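Local coordinates for protein putative L-alanine-DL-glutamate epimerase (Burkholderia xenovorans, PDB 3GO2) that probably acts as a magnesium-dependent racemase or epimerase of the mandelate racemase/muconate lactonizing enzyme family, at residues 11-16 / 20-25. Residues are numbered along the deposited sequence; the frame is centred on the assembly and turned at random.
Sequences LCCDAG and YHFVKL
With chi1 at -178°, Cys12 turns its sulfur away from the backbone N and alongside the carbonyl carbon, while the His21 imidazole stands anti to its own carbonyl carbon (chi1 -58°); Cys12 SG thus lies over one face of the His21 ring, 3.8 Å from its centroid and 26° off the normal, displaced toward the rim where CE1 is its nearest atom. They form a non-hydrogen-bonded pair in the antiparallel hairpin of strands 5-14 and 19-27, part of the three-stranded sheet of the enolase-type N-terminal domain. Four backbone bonds flank this pair: Leu11 and Phe22 exchange two, and Cys13 and Tyr20 two more, Tyr20 N reaching Cys13 O at 2.9 Å. On the sheet face carrying Cys13, Tyr20 and Phe22, Cys13 SG meets the edge of the Phe22 ring, 4.0 Å from CE2, and touches Tyr20 CB; Ile384 of helix 381-386 packs against both Cys13 and Phe22. Past the strand end, Ala15 CB makes a CH-pi contact over one face of Tyr20, 3.6 Å from the ring centroid, while Tyr20 OH is hydrogen-bonded to Glu352. At the imidazole edge, in its plane, a water bridges the strands, donating to Leu11 O at a long 3.3 Å and lying 2.8 Å from His21 ND1.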
# COMPACT_ATOMS: atom_id res chain seq x y z
N LEU A 11 -18.96 -34.07 -29.95
CA LEU A 11 -19.20 -35.48 -29.72
C LEU A 11 -19.02 -35.81 -28.25
O LEU A 11 -18.32 -35.10 -27.53
CB LEU A 11 -18.23 -36.35 -30.54
CG LEU A 11 -18.24 -36.31 -32.08
CD1 LEU A 11 -17.87 -34.94 -32.70
CD2 LEU A 11 -17.28 -37.39 -32.60
N CYS A 12 -19.63 -36.89 -27.81
CA CYS A 12 -19.56 -37.28 -26.39
C CYS A 12 -19.55 -38.80 -26.27
O CYS A 12 -20.22 -39.48 -27.04
CB CYS A 12 -20.76 -36.66 -25.66
SG CYS A 12 -20.82 -36.96 -23.89
N CYS A 13 -18.76 -39.34 -25.34
CA CYS A 13 -18.77 -40.77 -25.09
C CYS A 13 -18.62 -41.09 -23.62
O CYS A 13 -18.17 -40.26 -22.81
CB CYS A 13 -17.68 -41.47 -25.92
SG CYS A 13 -15.99 -41.18 -25.33
N ASP A 14 -18.99 -42.31 -23.27
CA ASP A 14 -18.90 -42.78 -21.89
C ASP A 14 -17.44 -42.88 -21.45
O ASP A 14 -16.61 -43.40 -22.18
CB ASP A 14 -19.50 -44.19 -21.79
CG ASP A 14 -19.56 -44.68 -20.38
OD1 ASP A 14 -20.12 -43.97 -19.54
OD2 ASP A 14 -19.01 -45.76 -20.10
N ALA A 15 -17.17 -42.36 -20.25
CA ALA A 15 -15.87 -42.54 -19.59
C ALA A 15 -16.04 -43.11 -18.16
O ALA A 15 -15.27 -42.84 -17.26
CB ALA A 15 -15.06 -41.20 -19.59
N GLY A 16 -17.09 -43.91 -17.98
CA GLY A 16 -17.28 -44.69 -16.75
C GLY A 16 -18.12 -43.94 -15.74
O GLY A 16 -19.33 -44.17 -15.65
N TYR A 20 -16.52 -38.18 -21.73
CA TYR A 20 -15.58 -37.34 -22.45
C TYR A 20 -16.34 -36.56 -23.49
O TYR A 20 -17.32 -37.05 -24.02
CB TYR A 20 -14.56 -38.16 -23.20
CG TYR A 20 -13.55 -38.92 -22.37
CD1 TYR A 20 -13.19 -38.54 -21.08
CD2 TYR A 20 -12.88 -40.00 -22.94
CE1 TYR A 20 -12.25 -39.24 -20.37
CE2 TYR A 20 -11.93 -40.68 -22.24
CZ TYR A 20 -11.62 -40.30 -20.96
OH TYR A 20 -10.64 -41.00 -20.28
N HIS A 21 -15.87 -35.36 -23.81
CA HIS A 21 -16.44 -34.56 -24.87
C HIS A 21 -15.36 -34.09 -25.84
O HIS A 21 -14.22 -33.87 -25.45
CB HIS A 21 -17.13 -33.31 -24.31
CG HIS A 21 -18.22 -33.61 -23.33
ND1 HIS A 21 -19.55 -33.49 -23.65
CD2 HIS A 21 -18.17 -33.96 -22.02
CE1 HIS A 21 -20.29 -33.78 -22.59
NE2 HIS A 21 -19.48 -34.07 -21.59
N PHE A 22 -15.75 -33.89 -27.09
CA PHE A 22 -14.82 -33.51 -28.15
C PHE A 22 -15.41 -32.48 -29.05
O PHE A 22 -16.63 -32.48 -29.26
CB PHE A 22 -14.42 -34.74 -29.00
CG PHE A 22 -13.93 -35.88 -28.20
CD1 PHE A 22 -12.63 -35.93 -27.76
CD2 PHE A 22 -14.78 -36.91 -27.83
CE1 PHE A 22 -12.19 -36.99 -26.96
CE2 PHE A 22 -14.34 -37.97 -27.06
CZ PHE A 22 -13.06 -38.00 -26.62
N VAL A 23 -14.56 -31.58 -29.54
CA VAL A 23 -14.86 -30.68 -30.67
C VAL A 23 -14.18 -31.24 -31.92
O VAL A 23 -13.02 -31.63 -31.89
CB VAL A 23 -14.38 -29.24 -30.45
CG1 VAL A 23 -14.65 -28.36 -31.68
CG2 VAL A 23 -15.08 -28.66 -29.21
N LYS A 24 -14.94 -31.29 -33.01
CA LYS A 24 -14.48 -31.74 -34.32
C LYS A 24 -14.70 -30.63 -35.31
O LYS A 24 -15.84 -30.25 -35.59
CB LYS A 24 -15.27 -32.97 -34.77
CG LYS A 24 -14.79 -33.50 -36.09
CD LYS A 24 -15.71 -34.59 -36.62
CE LYS A 24 -15.10 -35.24 -37.82
NZ LYS A 24 -16.07 -36.26 -38.39
N LEU A 25 -13.62 -30.08 -35.84
CA LEU A 25 -13.67 -28.93 -36.73
C LEU A 25 -13.14 -29.37 -38.08
O LEU A 25 -12.05 -29.93 -38.17
CB LEU A 25 -12.80 -27.81 -36.14
CG LEU A 25 -12.70 -26.49 -36.90
CD1 LEU A 25 -12.35 -25.38 -35.87
CD2 LEU A 25 -11.69 -26.54 -38.07
O HOH W 1 -20.31 -32.83 -26.28